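Local coordinates for protein serine-pyruvate aminotransferase (agxt) (Sulfolobus solfataricus, PDB 3ZRR) that probably transfers amino groups from serine to pyruvate and from alanine to glyoxylate, using pyridoxal 5'-phosphate as its cofactor, at residues A[286-291]-A[305-310]; A[323-328]-A[336-341]; A[217-222]-A[239-244]. All blocks are in the same frame, centred on the assembly; numbering follows the deposited sequence.

Contact 1 (A[286-291]-A[305-310]). With CA (calcium ion), chain F.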
loop_
_atom_site.group_PDB
_atom_site.type_symbol
_atom_site.label_atom_id
_atom_site.label_comp_id
_atom_site.label_asym_id
_atom_site.label_seq_id
_atom_site.Cartn_x
_atom_site.Cartn_y
_atom_site.Cartn_z
ATOM N N GLY A 286 38.183 10.947 -17.007
ATOM C CA GLY A 286 39.512 10.377 -16.900
ATOM C C GLY A 286 39.564 9.280 -15.844
ATOM O O GLY A 286 40.643 8.944 -15.334
ATOM N N LEU A 287 38.406 8.723 -15.493
ATOM C CA LEU A 287 38.362 7.632 -14.520
ATOM C C LEU A 287 38.558 6.304 -15.215
ATOM O O LEU A 287 38.053 6.089 -16.338
ATOM C CB LEU A 287 37.058 7.638 -13.729
ATOM C CG LEU A 287 36.908 8.856 -12.823
ATOM C CD1 LEU A 287 35.438 8.987 -12.332
ATOM C CD2 LEU A 287 37.904 8.868 -11.652
ATOM N N GLU A 288 39.302 5.420 -14.555
ATOM C CA GLU A 288 39.578 4.105 -15.098
ATOM C C GLU A 288 38.543 3.091 -14.597
ATOM O O GLU A 288 38.148 3.105 -13.424
ATOM C CB GLU A 288 40.970 3.684 -14.659
ATOM C CG GLU A 288 41.518 2.450 -15.357
ATOM C CD GLU A 288 42.897 2.078 -14.827
ATOM O OE1 GLU A 288 43.534 2.952 -14.191
ATOM O OE2 GLU A 288 43.363 0.937 -15.047
ATOM N N ILE A 289 38.114 2.216 -15.506
ATOM C CA ILE A 289 37.149 1.152 -15.207
ATOM C C ILE A 289 37.889 -0.102 -14.672
ATOM O O ILE A 289 39.013 -0.369 -15.080
ATOM C CB ILE A 289 36.277 0.878 -16.453
ATOM C CG1 ILE A 289 35.309 2.052 -16.633
ATOM C CG2 ILE A 289 35.480 -0.421 -16.321
ATOM C CD1 ILE A 289 34.635 2.116 -17.984
ATOM N N VAL A 290 37.294 -0.830 -13.724
ATOM C CA VAL A 290 37.960 -2.010 -13.141
ATOM C C VAL A 290 38.099 -3.155 -14.165
ATOM O O VAL A 290 39.195 -3.728 -14.308
ATOM C CB VAL A 290 37.276 -2.507 -11.839
ATOM C CG1 VAL A 290 37.834 -3.846 -11.410
ATOM C CG2 VAL A 290 37.503 -1.534 -10.724
ATOM N N ALA A 291 37.025 -3.477 -14.886
ATOM C CA ALA A 291 37.103 -4.531 -15.912
ATOM C C ALA A 291 38.284 -4.276 -16.860
ATOM O O ALA A 291 38.409 -3.182 -17.412
ATOM C CB ALA A 291 35.830 -4.612 -16.676
ATOM N N ILE A 305 37.816 2.921 -10.560
ATOM C CA ILE A 305 39.088 3.039 -9.833
ATOM C C ILE A 305 39.346 4.475 -9.365
ATOM O O ILE A 305 39.186 5.424 -10.129
ATOM C CB ILE A 305 40.261 2.538 -10.689
ATOM C CG1 ILE A 305 40.175 1.023 -10.829
ATOM C CG2 ILE A 305 41.618 2.942 -10.072
ATOM C CD1 ILE A 305 40.958 0.471 -12.004
ATOM N N LEU A 306 39.725 4.605 -8.099
ATOM C CA LEU A 306 40.128 5.875 -7.532
ATOM C C LEU A 306 41.638 5.858 -7.295
ATOM O O LEU A 306 42.181 4.882 -6.770
ATOM C CB LEU A 306 39.358 6.164 -6.237
ATOM C CG LEU A 306 37.828 6.279 -6.413
ATOM C CD1 LEU A 306 37.122 6.406 -5.095
ATOM C CD2 LEU A 306 37.435 7.448 -7.308
ATOM N N LYS A 307 42.312 6.927 -7.710
ATOM C CA LYS A 307 43.767 7.047 -7.537
ATOM C C LYS A 307 44.124 7.767 -6.242
ATOM O O LYS A 307 45.193 7.544 -5.678
ATOM C CB LYS A 307 44.398 7.784 -8.723
ATOM C CG LYS A 307 44.134 7.202 -10.102
ATOM C CD LYS A 307 44.598 5.751 -10.252
ATOM C CE LYS A 307 44.713 5.340 -11.730
ATOM N NZ LYS A 307 43.414 5.260 -12.471
ATOM N N VAL A 308 43.228 8.635 -5.773
ATOM C CA VAL A 308 43.527 9.518 -4.642
ATOM C C VAL A 308 42.464 9.441 -3.548
ATOM O O VAL A 308 42.777 9.162 -2.400
ATOM C CB VAL A 308 43.682 11.004 -5.105
ATOM C CG1 VAL A 308 43.834 11.928 -3.904
ATOM C CG2 VAL A 308 44.853 11.157 -6.089
ATOM N N ALA A 309 41.207 9.706 -3.902
ATOM C CA ALA A 309 40.112 9.641 -2.936
ATOM C C ALA A 309 39.897 8.224 -2.375
ATOM O O ALA A 309 40.183 7.217 -3.035
ATOM C CB ALA A 309 38.827 10.175 -3.562
ATOM N N ASP A 310 39.407 8.171 -1.139
ATOM C CA ASP A 310 39.069 6.917 -0.461
ATOM C C ASP A 310 37.655 6.449 -0.866
ATOM O O ASP A 310 36.674 7.142 -0.583
ATOM C CB ASP A 310 39.164 7.126 1.059
ATOM C CG ASP A 310 38.893 5.860 1.866
ATOM O OD1 ASP A 310 38.598 4.783 1.299
ATOM O OD2 ASP A 310 38.984 5.952 3.103
HETATM CA CA CA F . 45.388 0.970 -13.499
HETATM O O HOH W 1 40.717 6.114 -12.289
#

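Contact 2 (A[323-328]-A[336-341]). With PXG (3-[O-phosphonopyridoxyl]--amino-benzoic acid), chain C.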
loop_
_atom_site.group_PDB
_atom_site.type_symbol
_atom_site.label_atom_id
_atom_site.label_comp_id
_atom_site.label_asym_id
_atom_site.label_seq_id
_atom_site.Cartn_x
_atom_site.Cartn_y
_atom_site.Cartn_z
ATOM N N VAL A 323 21.317 7.048 -5.731
ATOM C CA VAL A 323 22.164 6.201 -6.587
ATOM C C VAL A 323 22.297 4.767 -6.023
ATOM O O VAL A 323 21.862 4.508 -4.900
ATOM C CB VAL A 323 23.562 6.861 -6.848
ATOM C CG1 VAL A 323 23.395 8.074 -7.733
ATOM C CG2 VAL A 323 24.240 7.296 -5.559
ATOM N N GLU A 324 22.872 3.841 -6.801
ATOM C CA GLU A 324 23.143 2.485 -6.316
ATOM C C GLU A 324 24.646 2.190 -6.355
ATOM O O GLU A 324 25.139 1.501 -7.249
ATOM C CB GLU A 324 22.354 1.435 -7.103
ATOM C CG GLU A 324 22.466 0.019 -6.527
ATOM C CD GLU A 324 22.208 -1.102 -7.541
ATOM O OE1 GLU A 324 21.684 -0.825 -8.643
ATOM O OE2 GLU A 324 22.534 -2.273 -7.226
ATOM N N PHE A 325 25.368 2.742 -5.377
ATOM C CA PHE A 325 26.820 2.542 -5.239
ATOM C C PHE A 325 27.139 1.535 -4.135
ATOM O O PHE A 325 26.438 1.471 -3.113
ATOM C CB PHE A 325 27.598 3.851 -4.963
ATOM C CG PHE A 325 27.456 4.913 -6.033
ATOM C CD1 PHE A 325 26.873 4.628 -7.269
ATOM C CD2 PHE A 325 27.910 6.210 -5.794
ATOM C CE1 PHE A 325 26.718 5.624 -8.238
ATOM C CE2 PHE A 325 27.770 7.218 -6.772
ATOM C CZ PHE A 325 27.183 6.920 -7.989
ATOM N N ALA A 326 28.221 0.781 -4.342
ATOM C CA ALA A 326 28.607 -0.322 -3.481
ATOM C C ALA A 326 30.135 -0.405 -3.411
ATOM O O ALA A 326 30.817 0.124 -4.298
ATOM C CB ALA A 326 28.007 -1.644 -4.028
ATOM N N PRO A 327 30.682 -1.076 -2.373
ATOM C CA PRO A 327 32.138 -1.119 -2.212
ATOM C C PRO A 327 32.796 -2.024 -3.233
ATOM O O PRO A 327 32.147 -2.915 -3.800
ATOM C CB PRO A 327 32.338 -1.707 -0.795
ATOM C CG PRO A 327 30.974 -1.712 -0.153
ATOM C CD PRO A 327 30.019 -1.863 -1.313
ATOM N N GLY A 328 34.075 -1.757 -3.482
ATOM C CA GLY A 328 34.915 -2.629 -4.277
ATOM C C GLY A 328 35.720 -3.485 -3.322
ATOM O O GLY A 328 36.490 -2.961 -2.520
ATOM N N PHE A 336 35.110 1.730 -6.123
ATOM C CA PHE A 336 33.726 1.508 -5.720
ATOM C C PHE A 336 33.007 1.047 -6.987
ATOM O O PHE A 336 33.574 1.094 -8.071
ATOM C CB PHE A 336 33.084 2.766 -5.124
ATOM C CG PHE A 336 32.866 3.903 -6.126
ATOM C CD1 PHE A 336 33.919 4.787 -6.458
ATOM C CD2 PHE A 336 31.604 4.101 -6.719
ATOM C CE1 PHE A 336 33.734 5.818 -7.365
ATOM C CE2 PHE A 336 31.404 5.142 -7.630
ATOM C CZ PHE A 336 32.468 6.013 -7.946
ATOM N N ARG A 337 31.774 0.588 -6.845
ATOM C CA ARG A 337 31.027 0.065 -7.973
ATOM C C ARG A 337 29.716 0.814 -8.146
ATOM O O ARG A 337 29.130 1.282 -7.183
ATOM C CB ARG A 337 30.742 -1.423 -7.770
ATOM C CG ARG A 337 31.959 -2.287 -7.935
ATOM C CD ARG A 337 31.653 -3.767 -7.677
ATOM N NE ARG A 337 31.300 -3.956 -6.278
ATOM C CZ ARG A 337 30.144 -4.453 -5.856
ATOM N NH1 ARG A 337 29.228 -4.836 -6.733
ATOM N NH2 ARG A 337 29.922 -4.563 -4.560
ATOM N N ILE A 338 29.261 0.907 -9.398
ATOM C CA ILE A 338 27.964 1.487 -9.715
ATOM C C ILE A 338 27.066 0.368 -10.178
ATOM O O ILE A 338 27.400 -0.339 -11.135
ATOM C CB ILE A 338 28.070 2.539 -10.843
ATOM C CG1 ILE A 338 29.076 3.640 -10.471
ATOM C CG2 ILE A 338 26.708 3.106 -11.182
ATOM C CD1 ILE A 338 29.505 4.463 -11.676
ATOM N N GLY A 339 25.933 0.191 -9.497
ATOM C CA GLY A 339 24.904 -0.716 -9.961
ATOM C C GLY A 339 23.983 0.066 -10.885
ATOM O O GLY A 339 23.543 1.162 -10.526
ATOM N N HIS A 340 23.712 -0.488 -12.067
ATOM C CA HIS A 340 22.796 0.115 -13.043
ATOM C C HIS A 340 21.977 -0.979 -13.714
ATOM O O HIS A 340 22.264 -1.399 -14.832
ATOM C CB HIS A 340 23.539 0.984 -14.076
ATOM C CG HIS A 340 24.849 0.403 -14.547
ATOM N ND1 HIS A 340 24.925 -0.571 -15.527
ATOM C CD2 HIS A 340 26.128 0.687 -14.197
ATOM C CE1 HIS A 340 26.194 -0.878 -15.740
ATOM N NE2 HIS A 340 26.943 -0.132 -14.950
ATOM N N MET A 341 20.953 -1.459 -13.007
ATOM C CA MET A 341 20.182 -2.604 -13.479
ATOM C C MET A 341 18.743 -2.542 -12.995
ATOM O O MET A 341 18.446 -1.914 -11.957
ATOM C CB MET A 341 20.819 -3.903 -12.996
ATOM C CG MET A 341 20.596 -4.210 -11.496
ATOM S SD MET A 341 21.580 -5.638 -10.950
ATOM C CE MET A 341 23.144 -4.782 -10.515
HETATM N N1 PXG C . 25.726 -14.588 -7.877
HETATM C C2 PXG C . 25.870 -13.289 -8.219
HETATM C C2A PXG C . 26.497 -12.926 -9.551
HETATM C C3 PXG C . 25.419 -12.291 -7.344
HETATM O O3 PXG C . 25.560 -10.996 -7.721
HETATM C C5 PXG C . 24.707 -13.969 -5.794
HETATM C C6 PXG C . 25.155 -14.954 -6.701
HETATM C C5A PXG C . 24.078 -14.396 -4.460
HETATM O OP4 PXG C . 22.703 -14.003 -4.477
HETATM P P PXG C . 21.865 -13.952 -3.132
HETATM O OP1 PXG C . 20.487 -13.603 -3.627
HETATM O OP2 PXG C . 22.567 -12.912 -2.268
HETATM O OP3 PXG C . 22.049 -15.359 -2.600
HETATM C C4 PXG C . 24.830 -12.625 -6.129
HETATM C C4A PXG C . 24.315 -11.576 -5.155
HETATM C C7 PXG C . 27.355 -6.536 -3.432
HETATM C C8 PXG C . 26.305 -7.604 -3.351
HETATM O O2 PXG C . 28.244 -6.489 -2.542
HETATM C C9 PXG C . 26.026 -8.423 -4.454
HETATM C C10 PXG C . 25.049 -9.416 -4.360
HETATM C C11 PXG C . 24.358 -9.555 -3.154
HETATM C C12 PXG C . 24.628 -8.732 -2.053
HETATM C C13 PXG C . 25.606 -7.754 -2.159
HETATM O O8 PXG C . 27.289 -5.716 -4.382
HETATM N N9 PXG C . 24.766 -10.225 -5.413
HETATM O O HOH W 2 23.670 3.857 -9.357
#

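Contact 3 (A[217-222]-A[239-244]). With PXG (3-[O-phosphonopyridoxyl]--amino-benzoic acid), chain G.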
loop_
_atom_site.group_PDB
_atom_site.type_symbol
_atom_site.label_atom_id
_atom_site.label_comp_id
_atom_site.label_asym_id
_atom_site.label_seq_id
_atom_site.Cartn_x
_atom_site.Cartn_y
_atom_site.Cartn_z
ATOM N N ALA A 217 21.864 -33.873 -2.811
ATOM C CA ALA A 217 21.123 -32.720 -2.261
ATOM C C ALA A 217 20.604 -32.994 -0.859
ATOM O O ALA A 217 20.405 -34.149 -0.478
ATOM C CB ALA A 217 19.944 -32.345 -3.185
ATOM N N GLY A 218 20.414 -31.923 -0.096
ATOM C CA GLY A 218 19.730 -31.977 1.188
ATOM C C GLY A 218 18.235 -32.111 0.945
ATOM O O GLY A 218 17.793 -32.728 -0.035
ATOM N N TYR A 219 17.435 -31.532 1.832
ATOM C CA TYR A 219 15.994 -31.688 1.716
ATOM C C TYR A 219 15.336 -30.449 1.066
ATOM O O TYR A 219 14.728 -30.550 -0.009
ATOM C CB TYR A 219 15.417 -31.991 3.105
ATOM C CG TYR A 219 13.958 -32.341 3.125
ATOM C CD1 TYR A 219 13.515 -33.607 2.725
ATOM C CD2 TYR A 219 13.019 -31.416 3.571
ATOM C CE1 TYR A 219 12.173 -33.926 2.764
ATOM C CE2 TYR A 219 11.697 -31.722 3.623
ATOM C CZ TYR A 219 11.271 -32.966 3.218
ATOM O OH TYR A 219 9.941 -33.246 3.279
ATOM N N TYR A 220 15.503 -29.291 1.704
ATOM C CA TYR A 220 14.900 -28.024 1.257
ATOM C C TYR A 220 15.346 -27.584 -0.139
ATOM O O TYR A 220 14.563 -27.023 -0.904
ATOM C CB TYR A 220 15.250 -26.916 2.253
ATOM C CG TYR A 220 14.241 -25.770 2.286
ATOM C CD1 TYR A 220 12.947 -25.969 2.765
ATOM C CD2 TYR A 220 14.598 -24.492 1.872
ATOM C CE1 TYR A 220 12.019 -24.902 2.843
ATOM C CE2 TYR A 220 13.689 -23.426 1.929
ATOM C CZ TYR A 220 12.402 -23.644 2.423
ATOM O OH TYR A 220 11.499 -22.610 2.468
ATOM N N LEU A 221 16.602 -27.862 -0.464
ATOM C CA LEU A 221 17.185 -27.448 -1.729
ATOM C C LEU A 221 17.298 -28.573 -2.769
ATOM O O LEU A 221 18.014 -28.424 -3.743
ATOM C CB LEU A 221 18.534 -26.741 -1.505
ATOM C CG LEU A 221 18.465 -25.485 -0.608
ATOM C CD1 LEU A 221 19.825 -24.794 -0.515
ATOM C CD2 LEU A 221 17.380 -24.479 -1.064
ATOM N N ASP A 222 16.565 -29.676 -2.575
ATOM C CA ASP A 222 16.449 -30.696 -3.600
ATOM C C ASP A 222 15.342 -30.259 -4.520
ATOM O O ASP A 222 14.168 -30.271 -4.133
ATOM C CB ASP A 222 16.120 -32.059 -2.970
ATOM C CG ASP A 222 16.095 -33.204 -3.983
ATOM O OD1 ASP A 222 16.173 -32.979 -5.207
ATOM O OD2 ASP A 222 15.998 -34.381 -3.558
ATOM N N ALA A 239 -0.131 -27.280 -4.733
ATOM C CA ALA A 239 0.535 -28.450 -4.158
ATOM C C ALA A 239 1.463 -27.960 -3.070
ATOM O O ALA A 239 1.879 -26.799 -3.079
ATOM C CB ALA A 239 1.275 -29.249 -5.204
ATOM N N TYR A 240 1.739 -28.813 -2.097
ATOM C CA TYR A 240 2.513 -28.379 -0.948
ATOM C C TYR A 240 3.795 -29.178 -0.826
ATOM O O TYR A 240 3.749 -30.396 -0.752
ATOM C CB TYR A 240 1.695 -28.563 0.331
ATOM C CG TYR A 240 2.510 -28.248 1.558
ATOM C CD1 TYR A 240 2.943 -26.947 1.793
ATOM C CD2 TYR A 240 2.894 -29.254 2.457
ATOM C CE1 TYR A 240 3.716 -26.616 2.919
ATOM C CE2 TYR A 240 3.670 -28.936 3.591
ATOM C CZ TYR A 240 4.076 -27.623 3.809
ATOM O OH TYR A 240 4.843 -27.279 4.906
ATOM N N PHE A 241 4.934 -28.502 -0.809
ATOM C CA PHE A 241 6.138 -29.113 -0.285
ATOM C C PHE A 241 6.548 -28.390 1.003
ATOM O O PHE A 241 6.592 -28.994 2.075
ATOM C CB PHE A 241 7.297 -29.101 -1.290
ATOM C CG PHE A 241 8.649 -29.319 -0.631
ATOM C CD1 PHE A 241 8.891 -30.492 0.099
ATOM C CD2 PHE A 241 9.651 -28.342 -0.696
ATOM C CE1 PHE A 241 10.115 -30.716 0.727
ATOM C CE2 PHE A 241 10.901 -28.540 -0.057
ATOM C CZ PHE A 241 11.137 -29.741 0.647
ATOM N N ALA A 242 6.860 -27.096 0.877
ATOM C CA ALA A 242 7.137 -26.211 2.015
ATOM C C ALA A 242 6.563 -24.850 1.656
ATOM O O ALA A 242 6.414 -24.521 0.465
ATOM C CB ALA A 242 8.650 -26.110 2.305
ATOM N N THR A 243 6.196 -24.065 2.660
ATOM C CA THR A 243 5.535 -22.783 2.388
ATOM C C THR A 243 6.505 -21.863 1.623
ATOM O O THR A 243 7.616 -21.634 2.090
ATOM C CB THR A 243 5.048 -22.098 3.701
ATOM O OG1 THR A 243 4.131 -22.967 4.375
ATOM C CG2 THR A 243 4.374 -20.739 3.417
ATOM N N PRO A 244 6.100 -21.352 0.446
ATOM C CA PRO A 244 6.976 -20.403 -0.243
ATOM C C PRO A 244 6.750 -18.956 0.235
ATOM O O PRO A 244 5.794 -18.703 0.956
ATOM C CB PRO A 244 6.551 -20.568 -1.702
ATOM C CG PRO A 244 5.095 -20.802 -1.607
ATOM C CD PRO A 244 4.895 -21.654 -0.359
HETATM N N1 PXG G . 6.086 -27.666 11.445
HETATM C C2 PXG G . 4.784 -27.374 11.690
HETATM C C2A PXG G . 4.225 -27.744 13.049
HETATM C C3 PXG G . 3.996 -26.733 10.713
HETATM O O3 PXG G . 2.690 -26.420 10.977
HETATM C C5 PXG G . 5.899 -26.712 9.269
HETATM C C6 PXG G . 6.639 -27.357 10.272
HETATM C C5A PXG G . 6.589 -26.391 7.959
HETATM O OP4 PXG G . 6.670 -24.967 7.773
HETATM P P PXG G . 6.920 -24.331 6.301
HETATM O OP1 PXG G . 8.191 -24.920 5.761
HETATM O OP2 PXG G . 7.002 -22.884 6.697
HETATM O OP3 PXG G . 5.786 -24.773 5.417
HETATM C C4 PXG G . 4.558 -26.393 9.482
HETATM C C4A PXG G . 3.774 -25.676 8.382
HETATM C C7 PXG G . -2.003 -27.148 6.667
HETATM C C8 PXG G . -0.612 -26.637 6.390
HETATM O O2 PXG G . -2.481 -27.992 5.874
HETATM C C9 PXG G . 0.277 -26.520 7.452
HETATM C C10 PXG G . 1.576 -26.051 7.267
HETATM C C11 PXG G . 1.990 -25.689 5.978
HETATM C C12 PXG G . 1.110 -25.812 4.900
HETATM C C13 PXG G . -0.194 -26.285 5.102
HETATM O O8 PXG G . -2.640 -26.712 7.673
HETATM N N9 PXG G . 2.352 -25.955 8.377
HETATM O O HOH W 3 9.278 -23.078 3.942
#

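Contact 1 (A[286-291]-A[305-310])
The backbone N of I305 donates to E288 O at 2.9 Å and fastens the segment 286-291 to the end of strand 301-305. On the other side of the same two residues a water does the work of a second backbone bond: it accepts from E288 N at 2.8 Å and donates to I305 O at 2.7 Å. The ammonium group of K307 is its third partner, so this one molecule takes two N-H groups and gives one proton to a carbonyl.

The E288 side chain, its CG anti to the backbone N (chi1 -169°) and fully extended beyond, carries its carboxylate out over I305 CD1 to a calcium ion. E288 OE2 binds the calcium at 2.5 Å and E288 OE1 lies 2.8 Å from the same ion, a bidentate grip. OE1 is shared: K307 NZ, brought back by bends at chi2 and chi4, forms a salt bridge to E288 OE1 at 2.9 Å from the anti side, 15° out of the carboxylate plane. OE2 has a second partner too, R292 of the same chain. Further along, the V290 and I305 side chains cross at about a right angle, V290 CG2 lying 3.7 Å from I305 CG1, while the backbone amides of K307, V308 and A309 are bound by the carboxylate of E365.

This is the edge of the small four-stranded antiparallel sheet, where strand 288-289 is outermost within the chain. Calcium, lysine and arginine around one carboxylate would be expected to keep E288 ionised, and K307, gripping both this acid and the bridging water, links the metal site to the water that joins E288 N and I305 O.

Contact 2 (A[323-328]-A[336-341])
R337 and A326 form a hydrogen-bonded antiparallel pair, R337 N to A326 O at 2.8 Å and A326 N to R337 O at 3.0 Å, in the hairpin of strands 325-327 and 335-339. From this pair the arginine reaches for the ligand. R337 CB lies 3.8 Å from A326 O; CG and CD then run past P327 O, and a bend at chi3 (-66°) brings NE and NH2 to that oxygen. R337 NE and NH2 both donate to P327 O, at 2.8 and 2.9 Å respectively, a side-on grip on a single carbonyl that lies close to the guanidinium plane. A326 CB sits over one face of the group. At the tip, NH2 and NH1 both donate to O8 of the bound ligand's benzoate, R337 NH2 being the nearer to ligand O8 at 2.9 Å.

On the opposite side of the sheet, F325 rests against I338 CG1 and, with planes at 48°, against the F336 ring.

Four hydrogen bonds from three nitrogens thus go to two oxygens, NH2 serving both. P327 O fixes the rotation of the guanidinium, a second-shell role, and the positive charge presumably helps hold the carboxylate of this pyridoxyl-aminobenzoate compound in the active site.

Contact 3 (A[217-222]-A[239-244])
Y219 and F241 overlap running opposite ways and bring their rings together at the close end of the contact. Y219 CE2 lies 3.4 Å from F241 CE1 in an oblique pair, the ring planes at 54°. W226 of helix 223-234 also meets F241, edge-to-face. Both side chains swing away from the backbone N at CB (chi1 -173° for Y219, 162° for F241), which sends the rings across the gap between two backbones that stay well apart. An alanine in place of Y219 is likely to open a gap beside F241 CE1 and leave that ring freer to shift.

The two loops flank helix 223-234 and belong to the subunit interface of this class-V aminotransferase, whose active sites are completed by a neighbouring chain: the amides of Y219 and Y220 are bound by E68 of the second subunit, and T64 and Q188 of that subunit hydrogen-bond the pyridoxyl-aminobenzoate ligand bound here.

Beyond Y220 CE1, which touches A242 CB at 3.6 Å, direct contact gives way to water. Y220 OH stands 4.0 Å from T243 O, and a water spans the interval, accepting from the hydroxyl at 2.7 Å and donating both to T243 O and to ligand OP1. The neighbouring phosphate oxygen OP3 is gripped directly by three donors, Y240 OH, T243 OG1 and T243 N, the last at 2.9 Å. One face of the Y240 ring lies against the aminobenzoate ring of the ligand, C12 being 3.4 Å from Y240 CE1.

Along the chain the order is contact 3, contact 1, contact 2, each closing before the next opens. Contacts 1 and 2 share the four-stranded antiparallel sheet, contact 1 at strand 288-289 and the end of strand 301-305, contact 2 on hairpin 325-327/335-339; their centres are about 13 Å apart and they touch through L306 CD1 and F336 CD1, 3.8 Å apart, with helix 346-363 packing on both. Contact 3 lies on the opposite side of the chain's centre, about 45 Å from contact 1 and 34 Å from contact 2, centre to centre. Within one chain, contacts 2 and 3 therefore serve different ligands: each active site draws R337 from one subunit and Y240 and T243 from the other.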